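Local coordinates for type 4 fimbrial biogenesis protein PilF (Pseudomonas aeruginosa, PDB 2HO1) that acts as an outer membrane lipoprotein of the type IV pilus system, needed for the localisation and assembly of PilQ into dodecameric secretins, at residues G205-R210 / A229-Q234; E165-L170 / P175-E180; E180-L185 / L212-R217; G51-A56 / F81-E86. All coordinates share one frame; numbering follows the deposited sequence.

In the fold
Interactions 2 and 3 are buried helix-to-helix packing, almost wholly aliphatic, and both use helix 175-187: interaction 2 joins it to helix 157-170, interaction 3 to helix 209-221, and the two share Glu180. Interaction 1 lies beside interaction 3 and also involves helix 209-221, but it is a surface contact made by amides and a phenol around the start of that helix. Salt bridges from Arg210 to Glu180 and Asp183 tie these neighbours together. Interaction 4 stands apart, its centre about 29 Å from that of interaction 2, on the opposite side of the chain's centre; it is another surface contact, of threonines and acidic side chains at turns between helices.

Interaction 1: G205-R210 / A229-Q234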
loop_
_atom_site.group_PDB
_atom_site.type_symbol
_atom_site.label_atom_id
_atom_site.label_comp_id
_atom_site.label_asym_id
_atom_site.label_seq_id
_atom_site.Cartn_x
_atom_site.Cartn_y
_atom_site.Cartn_z
ATOM N N GLY A 205 12.303 -15.173 23.971
ATOM C CA GLY A 205 11.567 -16.150 24.745
ATOM C C GLY A 205 11.148 -17.443 24.065
ATOM O O GLY A 205 11.863 -18.449 24.126
ATOM N N GLY A 206 9.983 -17.415 23.423
ATOM C CA GLY A 206 9.432 -18.594 22.785
ATOM C C GLY A 206 10.349 -19.424 21.926
ATOM O O GLY A 206 11.461 -19.019 21.610
ATOM N N GLN A 207 9.849 -20.601 21.576
ATOM C CA GLN A 207 10.486 -21.595 20.719
ATOM C C GLN A 207 9.360 -22.585 20.490
ATOM O O GLN A 207 8.575 -22.848 21.396
ATOM C CB GLN A 207 11.653 -22.324 21.408
ATOM C CG GLN A 207 13.034 -21.650 21.275
ATOM C CD GLN A 207 13.673 -21.810 19.888
ATOM O OE1 GLN A 207 13.058 -22.295 18.944
ATOM N NE2 GLN A 207 14.916 -21.400 19.776
ATOM N N ASN A 208 9.244 -23.098 19.276
ATOM C CA ASN A 208 8.222 -24.090 18.974
ATOM C C ASN A 208 8.920 -25.115 18.098
ATOM O O ASN A 208 10.109 -24.973 17.835
ATOM C CB ASN A 208 6.985 -23.452 18.279
ATOM C CG ASN A 208 7.332 -22.650 17.014
ATOM O OD1 ASN A 208 8.343 -22.886 16.358
ATOM N ND2 ASN A 208 6.462 -21.714 16.659
ATOM N N ALA A 209 8.210 -26.145 17.662
ATOM C CA ALA A 209 8.821 -27.178 16.849
ATOM C C ALA A 209 9.532 -26.549 15.651
ATOM O O ALA A 209 10.708 -26.821 15.387
ATOM C CB ALA A 209 7.768 -28.160 16.386
ATOM N N ARG A 210 8.802 -25.700 14.934
ATOM C CA ARG A 210 9.333 -25.008 13.774
ATOM C C ARG A 210 10.638 -24.266 14.049
ATOM O O ARG A 210 11.622 -24.475 13.354
ATOM C CB ARG A 210 8.302 -24.015 13.237
ATOM C CG ARG A 210 8.806 -23.205 12.034
ATOM C CD ARG A 210 7.958 -21.972 11.787
ATOM N NE ARG A 210 8.492 -21.185 10.679
ATOM C CZ ARG A 210 8.093 -19.956 10.378
ATOM N NH1 ARG A 210 7.161 -19.377 11.107
ATOM N NH2 ARG A 210 8.632 -19.313 9.352
ATOM N N ALA A 229 22.581 -30.013 19.344
ATOM C CA ALA A 229 22.218 -31.163 20.173
ATOM C C ALA A 229 21.202 -30.750 21.244
ATOM O O ALA A 229 20.278 -31.500 21.569
ATOM C CB ALA A 229 23.480 -31.760 20.827
ATOM N N SER A 230 21.378 -29.553 21.790
ATOM C CA SER A 230 20.466 -29.052 22.803
ATOM C C SER A 230 19.056 -28.846 22.218
ATOM O O SER A 230 18.072 -29.365 22.750
ATOM C CB SER A 230 21.006 -27.743 23.354
ATOM O OG SER A 230 20.102 -27.176 24.272
ATOM N N TYR A 231 18.955 -28.099 21.120
ATOM C CA TYR A 231 17.659 -27.852 20.491
ATOM C C TYR A 231 16.984 -29.156 20.123
ATOM O O TYR A 231 15.758 -29.278 20.217
ATOM C CB TYR A 231 17.810 -26.993 19.224
ATOM C CG TYR A 231 17.967 -25.507 19.479
ATOM C CD1 TYR A 231 17.741 -24.965 20.742
ATOM C CD2 TYR A 231 18.326 -24.637 18.448
ATOM C CE1 TYR A 231 17.869 -23.593 20.969
ATOM C CE2 TYR A 231 18.456 -23.265 18.667
ATOM C CZ TYR A 231 18.225 -22.751 19.927
ATOM O OH TYR A 231 18.345 -21.390 20.150
ATOM N N GLY A 232 17.784 -30.122 19.678
ATOM C CA GLY A 232 17.244 -31.419 19.308
ATOM C C GLY A 232 16.657 -32.094 20.538
ATOM O O GLY A 232 15.757 -32.934 20.444
ATOM N N LEU A 233 17.166 -31.705 21.700
ATOM C CA LEU A 233 16.707 -32.252 22.969
ATOM C C LEU A 233 15.333 -31.696 23.289
ATOM O O LEU A 233 14.385 -32.459 23.476
ATOM C CB LEU A 233 17.674 -31.875 24.094
ATOM C CG LEU A 233 17.616 -32.815 25.298
ATOM C CD1 LEU A 233 18.031 -34.214 24.846
ATOM C CD2 LEU A 233 18.536 -32.330 26.400
ATOM N N GLN A 234 15.242 -30.364 23.353
ATOM C CA GLN A 234 13.981 -29.679 23.637
ATOM C C GLN A 234 12.945 -30.179 22.643
ATOM O O GLN A 234 11.787 -30.375 22.985
ATOM C CB GLN A 234 14.137 -28.162 23.487
ATOM C CG GLN A 234 13.322 -27.343 24.493
ATOM C CD GLN A 234 13.093 -25.887 24.049
ATOM O OE1 GLN A 234 14.022 -25.215 23.585
ATOM N NE2 GLN A 234 11.855 -25.396 24.208
#
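Tyr231 is the first residue of 229-234 to meet Gln207, which supplies the whole of the other side of this small surface contact. The base of the tyrosine side chain does not aim at 205-210, but the phenol end swings over to it, with CG beside the backbone N (chi1 -80°). Gln207 and Tyr231 cross at about a right angle, and the amide plane is inclined by 61° to the ring. The amide nitrogen approaches the ring obliquely at its hydroxyl end, Gln207 NE2 lying 3.6 Å from Tyr231 CZ. Gln207 NE2 is 3.4 Å from Tyr231 OH.

One helical turn further on, Gln234 points toward the loop on a chain extended beyond CG. Its amide comes up to the aliphatic root of Gln207 and not to the polar end: Gln234 NE2 is 4.2 Å from Gln207 CB. The bend of Gln207 at chi2 (-75°) carries its amide away from this meeting point and toward the tyrosine.

Leu212 packs against Gln207, Tyr231 and Gln234. Next to Gln207, Asn208 is the N-cap of helix 209-221, its OD1 accepting from Ser211 N. The contact lies at the start of the inferred sixth TPR and links the loop leading into helix 209-221 to helix 225-238. The clear hydrogen bonds of the Gln207 amide, OE1 to Ser211 OG and NE2 to Tyr198 OH of helix 191-202, both leave the two segments, so its orientation is probably set there; the hydroxyl end of Tyr231 lies close to that amide, and Gln234 adds van der Waals contact at Gln207 CB.

Interaction 2: E165-L170 / P175-E180; sequences EKSLRL and PSVALE
Leu168 and Val177 reach toward each other tip to tip, and their meeting is the centre of this buried contact. The closest pair, Leu168 CG and Val177 CG1, is 3.5 Å apart, tighter than usual for two carbons. Both leucine methyls flank the same branch, with Leu168 CD1 at 3.8 Å from Val177 CG1 and CD2 only slightly farther. Val177 places CG1 anti to the backbone N (chi1 177°), which leaves CG2 for the neighbouring residue: Val177 CG2 lies 4.0 Å from Ser167 OG. Leu168 CD1 also reaches the backbone of Ala178, 4.4 Å from its CA.

Behind this apolar shell, Ser167 OG is held by hydrogen bonds to Ser141 O and to Gln174 NE2, so the hydroxyl touching the valine is satisfied elsewhere. The segment axes approach to 10.0 Å and run roughly antiparallel, at 146°.

The two helices follow one another through a short turn, and by the inferred repeat limits they end the fourth TPR and begin the fifth. Helix 191-202 packs on Leu168 through Tyr197 and on Ala178 through Phe201, while Glu145 of helix 140-153 touches Val177.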
loop_
_atom_site.group_PDB
_atom_site.type_symbol
_atom_site.label_atom_id
_atom_site.label_comp_id
_atom_site.label_asym_id
_atom_site.label_seq_id
_atom_site.Cartn_x
_atom_site.Cartn_y
_atom_site.Cartn_z
ATOM N N GLU A 165 10.891 -6.423 6.753
ATOM C CA GLU A 165 11.926 -5.453 7.082
ATOM C C GLU A 165 11.318 -4.105 7.473
ATOM O O GLU A 165 11.831 -3.430 8.382
ATOM C CB GLU A 165 12.899 -5.279 5.907
ATOM C CG GLU A 165 13.864 -6.436 5.767
ATOM C CD GLU A 165 14.584 -6.466 4.423
ATOM O OE1 GLU A 165 14.151 -5.758 3.487
ATOM O OE2 GLU A 165 15.572 -7.224 4.288
ATOM N N LYS A 166 10.241 -3.692 6.796
ATOM C CA LYS A 166 9.597 -2.427 7.158
ATOM C C LYS A 166 9.049 -2.519 8.589
ATOM O O LYS A 166 9.148 -1.559 9.384
ATOM C CB LYS A 166 8.449 -2.061 6.180
ATOM C CG LYS A 166 8.879 -1.769 4.737
ATOM C CD LYS A 166 7.698 -1.285 3.905
ATOM C CE LYS A 166 7.924 -1.530 2.426
ATOM N NZ LYS A 166 9.100 -0.801 1.828
ATOM N N SER A 167 8.462 -3.669 8.920
ATOM C CA SER A 167 7.916 -3.864 10.267
ATOM C C SER A 167 9.021 -3.759 11.350
ATOM O O SER A 167 8.834 -3.120 12.378
ATOM C CB SER A 167 7.240 -5.237 10.362
ATOM O OG SER A 167 6.516 -5.395 11.566
ATOM N N LEU A 168 10.172 -4.379 11.111
ATOM C CA LEU A 168 11.240 -4.347 12.097
ATOM C C LEU A 168 11.916 -2.988 12.182
ATOM O O LEU A 168 12.509 -2.670 13.202
ATOM C CB LEU A 168 12.289 -5.431 11.803
ATOM C CG LEU A 168 11.846 -6.875 12.095
ATOM C CD1 LEU A 168 12.856 -7.878 11.536
ATOM C CD2 LEU A 168 11.687 -7.067 13.570
ATOM N N ARG A 169 11.840 -2.193 11.117
ATOM C CA ARG A 169 12.447 -0.862 11.132
ATOM C C ARG A 169 11.614 0.016 12.063
ATOM O O ARG A 169 12.159 0.867 12.754
ATOM C CB ARG A 169 12.472 -0.269 9.723
ATOM C CG ARG A 169 13.720 0.540 9.400
ATOM C CD ARG A 169 13.590 1.235 8.046
ATOM N NE ARG A 169 14.624 2.252 7.798
ATOM C CZ ARG A 169 14.557 3.172 6.828
ATOM N NH1 ARG A 169 13.504 3.223 6.018
ATOM N NH2 ARG A 169 15.535 4.054 6.667
ATOM N N LEU A 170 10.297 -0.210 12.098
ATOM C CA LEU A 170 9.391 0.546 12.968
ATOM C C LEU A 170 9.359 0.019 14.401
ATOM O O LEU A 170 9.091 0.762 15.359
ATOM C CB LEU A 170 7.963 0.523 12.434
ATOM C CG LEU A 170 7.717 1.228 11.114
ATOM C CD1 LEU A 170 6.253 1.171 10.816
ATOM C CD2 LEU A 170 8.217 2.677 11.193
ATOM N N PRO A 175 10.066 -10.608 18.122
ATOM C CA PRO A 175 10.629 -11.948 17.901
ATOM C C PRO A 175 9.944 -12.722 16.775
ATOM O O PRO A 175 10.612 -13.372 15.986
ATOM C CB PRO A 175 10.443 -12.626 19.257
ATOM C CG PRO A 175 10.568 -11.464 20.223
ATOM C CD PRO A 175 9.728 -10.406 19.545
ATOM N N SER A 176 8.616 -12.651 16.693
ATOM C CA SER A 176 7.900 -13.377 15.655
ATOM C C SER A 176 8.268 -12.931 14.236
ATOM O O SER A 176 8.324 -13.763 13.333
ATOM C CB SER A 176 6.380 -13.291 15.867
ATOM O OG SER A 176 5.860 -12.002 15.594
ATOM N N VAL A 177 8.526 -11.637 14.041
ATOM C CA VAL A 177 8.920 -11.129 12.726
ATOM C C VAL A 177 10.353 -11.554 12.466
ATOM O O VAL A 177 10.702 -11.967 11.362
ATOM C CB VAL A 177 8.809 -9.560 12.610
ATOM C CG1 VAL A 177 9.314 -9.091 11.216
ATOM C CG2 VAL A 177 7.363 -9.122 12.811
ATOM N N ALA A 178 11.190 -11.466 13.487
ATOM C CA ALA A 178 12.581 -11.885 13.338
ATOM C C ALA A 178 12.652 -13.337 12.895
ATOM O O ALA A 178 13.543 -13.717 12.121
ATOM C CB ALA A 178 13.315 -11.721 14.637
ATOM N N LEU A 179 11.728 -14.156 13.393
ATOM C CA LEU A 179 11.701 -15.576 13.033
ATOM C C LEU A 179 11.331 -15.763 11.571
ATOM O O LEU A 179 11.932 -16.592 10.885
ATOM C CB LEU A 179 10.709 -16.352 13.923
ATOM C CG LEU A 179 10.443 -17.806 13.524
ATOM C CD1 LEU A 179 11.670 -18.662 13.787
ATOM C CD2 LEU A 179 9.251 -18.314 14.337
ATOM N N GLU A 180 10.350 -14.992 11.085
ATOM C CA GLU A 180 9.958 -15.112 9.681
ATOM C C GLU A 180 11.126 -14.665 8.810
ATOM O O GLU A 180 11.375 -15.252 7.765
ATOM C CB GLU A 180 8.717 -14.274 9.371
ATOM C CG GLU A 180 7.447 -14.716 10.078
ATOM C CD GLU A 180 7.078 -16.170 9.797
ATOM O OE1 GLU A 180 7.259 -16.636 8.663
ATOM O OE2 GLU A 180 6.596 -16.848 10.720
#

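Interaction 3: E180-L185 / L212-R217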
loop_
_atom_site.group_PDB
_atom_site.type_symbol
_atom_site.label_atom_id
_atom_site.label_comp_id
_atom_site.label_asym_id
_atom_site.label_seq_id
_atom_site.Cartn_x
_atom_site.Cartn_y
_atom_site.Cartn_z
ATOM N N GLU A 180 10.350 -14.992 11.085
ATOM C CA GLU A 180 9.958 -15.112 9.681
ATOM C C GLU A 180 11.126 -14.665 8.810
ATOM O O GLU A 180 11.375 -15.252 7.765
ATOM C CB GLU A 180 8.717 -14.274 9.371
ATOM C CG GLU A 180 7.447 -14.716 10.078
ATOM C CD GLU A 180 7.078 -16.170 9.797
ATOM O OE1 GLU A 180 7.259 -16.636 8.663
ATOM O OE2 GLU A 180 6.596 -16.848 10.720
HETATM N N MSE A 181 11.864 -13.646 9.252
HETATM C CA MSE A 181 13.033 -13.184 8.491
HETATM C C MSE A 181 14.081 -14.289 8.461
HETATM O O MSE A 181 14.626 -14.619 7.401
HETATM C CB MSE A 181 13.653 -11.920 9.112
HETATM C CG MSE A 181 12.922 -10.601 8.821
HETATM SE SE MSE A 181 12.895 -10.129 6.938
HETATM C CE MSE A 181 14.760 -10.171 6.548
ATOM N N ALA A 182 14.379 -14.858 9.627
ATOM C CA ALA A 182 15.377 -15.937 9.704
ATOM C C ALA A 182 15.010 -17.079 8.750
ATOM O O ALA A 182 15.868 -17.607 8.015
ATOM C CB ALA A 182 15.477 -16.477 11.159
ATOM N N ASP A 183 13.739 -17.465 8.750
ATOM C CA ASP A 183 13.323 -18.550 7.881
ATOM C C ASP A 183 13.540 -18.198 6.411
ATOM O O ASP A 183 14.050 -19.010 5.632
ATOM C CB ASP A 183 11.858 -18.905 8.149
ATOM C CG ASP A 183 11.471 -20.277 7.592
ATOM O OD1 ASP A 183 12.307 -21.220 7.654
ATOM O OD2 ASP A 183 10.327 -20.421 7.102
ATOM N N LEU A 184 13.163 -16.981 6.023
ATOM C CA LEU A 184 13.330 -16.581 4.633
ATOM C C LEU A 184 14.786 -16.564 4.243
ATOM O O LEU A 184 15.159 -17.127 3.223
ATOM C CB LEU A 184 12.721 -15.206 4.395
ATOM C CG LEU A 184 11.201 -15.195 4.468
ATOM C CD1 LEU A 184 10.710 -13.757 4.456
ATOM C CD2 LEU A 184 10.637 -15.987 3.317
ATOM N N LEU A 185 15.619 -15.930 5.057
ATOM C CA LEU A 185 17.049 -15.862 4.746
ATOM C C LEU A 185 17.659 -17.257 4.696
ATOM O O LEU A 185 18.446 -17.566 3.796
ATOM C CB LEU A 185 17.763 -14.992 5.768
ATOM C CG LEU A 185 17.243 -13.557 5.697
ATOM C CD1 LEU A 185 17.705 -12.766 6.932
ATOM C CD2 LEU A 185 17.731 -12.921 4.380
ATOM N N LEU A 212 12.744 -24.523 16.602
ATOM C CA LEU A 212 13.818 -25.370 17.118
ATOM C C LEU A 212 14.525 -26.014 15.934
ATOM O O LEU A 212 15.754 -26.064 15.895
ATOM C CB LEU A 212 13.278 -26.461 18.078
ATOM C CG LEU A 212 12.836 -25.922 19.444
ATOM C CD1 LEU A 212 12.024 -26.964 20.203
ATOM C CD2 LEU A 212 14.071 -25.482 20.247
ATOM N N LEU A 213 13.759 -26.477 14.956
ATOM C CA LEU A 213 14.358 -27.116 13.794
ATOM C C LEU A 213 15.178 -26.117 12.968
ATOM O O LEU A 213 16.251 -26.461 12.446
ATOM C CB LEU A 213 13.291 -27.748 12.921
ATOM C CG LEU A 213 13.845 -28.511 11.717
ATOM C CD1 LEU A 213 14.639 -29.731 12.188
ATOM C CD2 LEU A 213 12.709 -28.937 10.825
ATOM N N LEU A 214 14.677 -24.887 12.854
ATOM C CA LEU A 214 15.380 -23.854 12.098
ATOM C C LEU A 214 16.698 -23.558 12.806
ATOM O O LEU A 214 17.738 -23.427 12.160
ATOM C CB LEU A 214 14.530 -22.567 11.987
ATOM C CG LEU A 214 15.185 -21.301 11.388
ATOM C CD1 LEU A 214 15.772 -21.615 10.000
ATOM C CD2 LEU A 214 14.147 -20.161 11.291
ATOM N N GLY A 215 16.645 -23.448 14.133
ATOM C CA GLY A 215 17.843 -23.175 14.911
ATOM C C GLY A 215 18.830 -24.329 14.820
ATOM O O GLY A 215 20.045 -24.135 14.793
ATOM N N ILE A 216 18.303 -25.545 14.795
ATOM C CA ILE A 216 19.135 -26.728 14.668
ATOM C C ILE A 216 19.853 -26.704 13.331
ATOM O O ILE A 216 21.066 -26.888 13.269
ATOM C CB ILE A 216 18.315 -28.021 14.782
ATOM C CG1 ILE A 216 17.988 -28.316 16.246
ATOM C CG2 ILE A 216 19.070 -29.180 14.160
ATOM C CD1 ILE A 216 16.916 -29.359 16.431
ATOM N N ARG A 217 19.118 -26.470 12.248
ATOM C CA ARG A 217 19.749 -26.430 10.930
ATOM C C ARG A 217 20.747 -25.263 10.787
ATOM O O ARG A 217 21.725 -25.373 10.039
ATOM C CB ARG A 217 18.684 -26.371 9.833
ATOM C CG ARG A 217 17.888 -27.668 9.681
ATOM C CD ARG A 217 16.622 -27.438 8.899
ATOM N NE ARG A 217 15.928 -28.669 8.520
ATOM C CZ ARG A 217 14.698 -28.688 7.998
ATOM N NH1 ARG A 217 14.027 -27.548 7.816
ATOM N NH2 ARG A 217 14.123 -29.839 7.668
#
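A single methyl, CD2 of Leu214, makes the close part of this contact by lying against the surface of helix 175-187 at Ala182 and Asp183. It sits 3.9 Å from Ala182 CB and, closer still, 3.7 Å from the backbone N of Asp183. The root of the aspartate borders it as well, Asp183 CB being 4.1 Å from Leu214 CD2. With CG of the leucine anti to its own N (chi1 172°), CD2 is the branch that reaches helix 175-187. Leu179 CD1, one turn earlier, adds a further apolar neighbour at 3.8 Å from Leu214 CD2. The backbones are closest at Asp183 and Leu214, with their CA atoms 7.1 Å apart.

The two helices open the inferred fifth and sixth TPRs, and the packing of such first helices from successive repeats is part of what builds a TPR superhelix. Helix 191-202 lies between them in sequence.

Away from the leucine the contact turns polar and looser. The side chain of Asp183 starts off to one side and its end comes nearer to 212-217, while OD2 forms salt bridges with Lys187 NZ and with Arg210 NH2, two cations that would probably stabilise its negative form. Arg217, one turn beyond Leu214, does not join them; its NH1 stays 6.6 Å from Asp183 OD1. Its guanidinium is instead covered on one face by Leu213 CD2, 3.4 Å above the plane and over the centre, and NH2 is drawn to a salt bridge with Glu247 OE1.

Interaction 4: G51-A56 / F81-E86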
loop_
_atom_site.group_PDB
_atom_site.type_symbol
_atom_site.label_atom_id
_atom_site.label_comp_id
_atom_site.label_asym_id
_atom_site.label_seq_id
_atom_site.Cartn_x
_atom_site.Cartn_y
_atom_site.Cartn_z
ATOM N N GLY A 51 -11.029 -12.713 28.501
ATOM C CA GLY A 51 -11.460 -14.010 28.018
ATOM C C GLY A 51 -12.977 -14.197 28.112
ATOM O O GLY A 51 -13.488 -15.215 27.659
ATOM N N ASN A 52 -13.711 -13.249 28.697
ATOM C CA ASN A 52 -15.175 -13.404 28.776
ATOM C C ASN A 52 -15.826 -12.882 27.502
ATOM O O ASN A 52 -16.616 -11.933 27.526
ATOM C CB ASN A 52 -15.757 -12.638 29.958
ATOM C CG ASN A 52 -15.015 -12.899 31.229
ATOM O OD1 ASN A 52 -14.145 -12.109 31.637
ATOM N ND2 ASN A 52 -15.334 -14.012 31.872
ATOM N N THR A 53 -15.509 -13.539 26.392
ATOM C CA THR A 53 -15.982 -13.160 25.067
ATOM C C THR A 53 -17.462 -12.869 24.915
ATOM O O THR A 53 -17.866 -11.787 24.464
ATOM C CB THR A 53 -15.569 -14.237 24.105
ATOM O OG1 THR A 53 -14.164 -14.453 24.277
ATOM C CG2 THR A 53 -15.878 -13.840 22.672
ATOM N N GLU A 54 -18.268 -13.848 25.296
ATOM C CA GLU A 54 -19.718 -13.737 25.223
ATOM C C GLU A 54 -20.262 -12.570 26.068
ATOM O O GLU A 54 -21.185 -11.880 25.632
ATOM C CB GLU A 54 -20.338 -15.093 25.638
ATOM C CG GLU A 54 -21.861 -15.237 25.506
ATOM C CD GLU A 54 -22.403 -14.941 24.114
ATOM O OE1 GLU A 54 -21.688 -15.169 23.104
ATOM O OE2 GLU A 54 -23.574 -14.491 24.024
ATOM N N GLN A 55 -19.686 -12.320 27.247
ATOM C CA GLN A 55 -20.155 -11.216 28.120
ATOM C C GLN A 55 -19.912 -9.824 27.548
ATOM O O GLN A 55 -20.592 -8.876 27.920
ATOM C CB GLN A 55 -19.469 -11.256 29.481
ATOM C CG GLN A 55 -19.961 -12.333 30.405
ATOM C CD GLN A 55 -18.951 -12.629 31.503
ATOM O OE1 GLN A 55 -18.624 -11.752 32.313
ATOM N NE2 GLN A 55 -18.435 -13.872 31.524
ATOM N N ALA A 56 -18.910 -9.716 26.678
ATOM C CA ALA A 56 -18.536 -8.464 26.033
ATOM C C ALA A 56 -19.683 -7.846 25.231
ATOM O O ALA A 56 -19.743 -6.637 25.062
ATOM C CB ALA A 56 -17.315 -8.703 25.113
ATOM N N PHE A 81 -17.278 -11.616 17.677
ATOM C CA PHE A 81 -17.712 -12.646 16.730
ATOM C C PHE A 81 -16.556 -13.458 16.144
ATOM O O PHE A 81 -16.659 -14.670 15.979
ATOM C CB PHE A 81 -18.521 -12.021 15.593
ATOM C CG PHE A 81 -19.868 -11.514 16.010
ATOM C CD1 PHE A 81 -20.706 -12.290 16.788
ATOM C CD2 PHE A 81 -20.303 -10.265 15.613
ATOM C CE1 PHE A 81 -21.947 -11.825 17.170
ATOM C CE2 PHE A 81 -21.543 -9.796 15.991
ATOM C CZ PHE A 81 -22.365 -10.577 16.770
ATOM N N GLN A 82 -15.478 -12.765 15.793
ATOM C CA GLN A 82 -14.299 -13.392 15.218
ATOM C C GLN A 82 -13.778 -14.398 16.219
ATOM O O GLN A 82 -13.405 -15.506 15.867
ATOM C CB GLN A 82 -13.246 -12.309 14.934
ATOM C CG GLN A 82 -11.823 -12.779 14.664
ATOM C CD GLN A 82 -10.901 -11.586 14.326
ATOM O OE1 GLN A 82 -11.295 -10.421 14.483
ATOM N NE2 GLN A 82 -9.693 -11.875 13.871
ATOM N N THR A 83 -13.746 -13.998 17.480
ATOM C CA THR A 83 -13.286 -14.876 18.546
ATOM C C THR A 83 -14.224 -16.109 18.695
ATOM O O THR A 83 -13.769 -17.212 18.999
ATOM C CB THR A 83 -13.226 -14.099 19.889
ATOM O OG1 THR A 83 -12.386 -12.939 19.726
ATOM C CG2 THR A 83 -12.674 -15.005 21.020
ATOM N N GLU A 84 -15.524 -15.913 18.497
ATOM C CA GLU A 84 -16.486 -17.031 18.579
ATOM C C GLU A 84 -16.626 -17.828 17.280
ATOM O O GLU A 84 -17.577 -18.593 17.131
ATOM C CB GLU A 84 -17.872 -16.544 18.928
ATOM C CG GLU A 84 -17.957 -15.800 20.218
ATOM C CD GLU A 84 -19.366 -15.356 20.505
ATOM O OE1 GLU A 84 -20.144 -15.122 19.545
ATOM O OE2 GLU A 84 -19.685 -15.232 21.700
HETATM N N MSE A 85 -15.700 -17.620 16.351
HETATM C CA MSE A 85 -15.719 -18.318 15.068
HETATM C C MSE A 85 -17.032 -18.160 14.307
HETATM O O MSE A 85 -17.590 -19.131 13.792
HETATM C CB MSE A 85 -15.419 -19.800 15.266
HETATM C CG MSE A 85 -14.045 -20.055 15.877
HETATM SE SE MSE A 85 -12.591 -19.460 14.752
HETATM C CE MSE A 85 -12.237 -21.099 13.805
ATOM N N GLU A 86 -17.523 -16.928 14.260
ATOM C CA GLU A 86 -18.746 -16.601 13.526
ATOM C C GLU A 86 -18.247 -15.605 12.483
ATOM O O GLU A 86 -18.478 -14.414 12.597
ATOM C CB GLU A 86 -19.781 -15.947 14.446
ATOM C CG GLU A 86 -20.481 -16.925 15.425
ATOM C CD GLU A 86 -21.521 -17.804 14.698
ATOM O OE1 GLU A 86 -21.850 -17.488 13.522
ATOM O OE2 GLU A 86 -22.010 -18.782 15.308
#
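The carboxylates of Glu54 and Glu84 lie nearly in one plane, 5° apart, and approach oxygen to oxygen, although the two side chains cross at about a right angle. Glu54 OE1 and Glu84 OE2 are modelled only 2.4 Å apart, so short for two acidic groups that the exact placing of these oxygens is doubtful. Lys57 NZ makes long, weak ion pairs with Glu54 OE1 and Glu84 OE1.

Beside them Thr53 forms the more ordinary part of the contact. With OG1 beside the backbone N (chi1 -52°), CG2 is anti to it, and Thr53 CG2 lies 3.8 Å from Glu84 CG as the two chains slide past each other in opposite directions. Thr83 CG2 packs 3.6 Å from Thr53 OG1, whereas its own hydroxyl turns back to bond Val79 O within its helix.

At the surface, the turn between helices 33-49 and 57-66, in the inferred first TPR, thus meets the end of helix 71-83. That helix closes in a Schellman motif, with Met85 (selenomethionine) at positive phi, before helix 87-100. Deeper in, Thr53 and Ala56 touch Val80 of helix 71-83, and Phe81 packs onto helix 87-100.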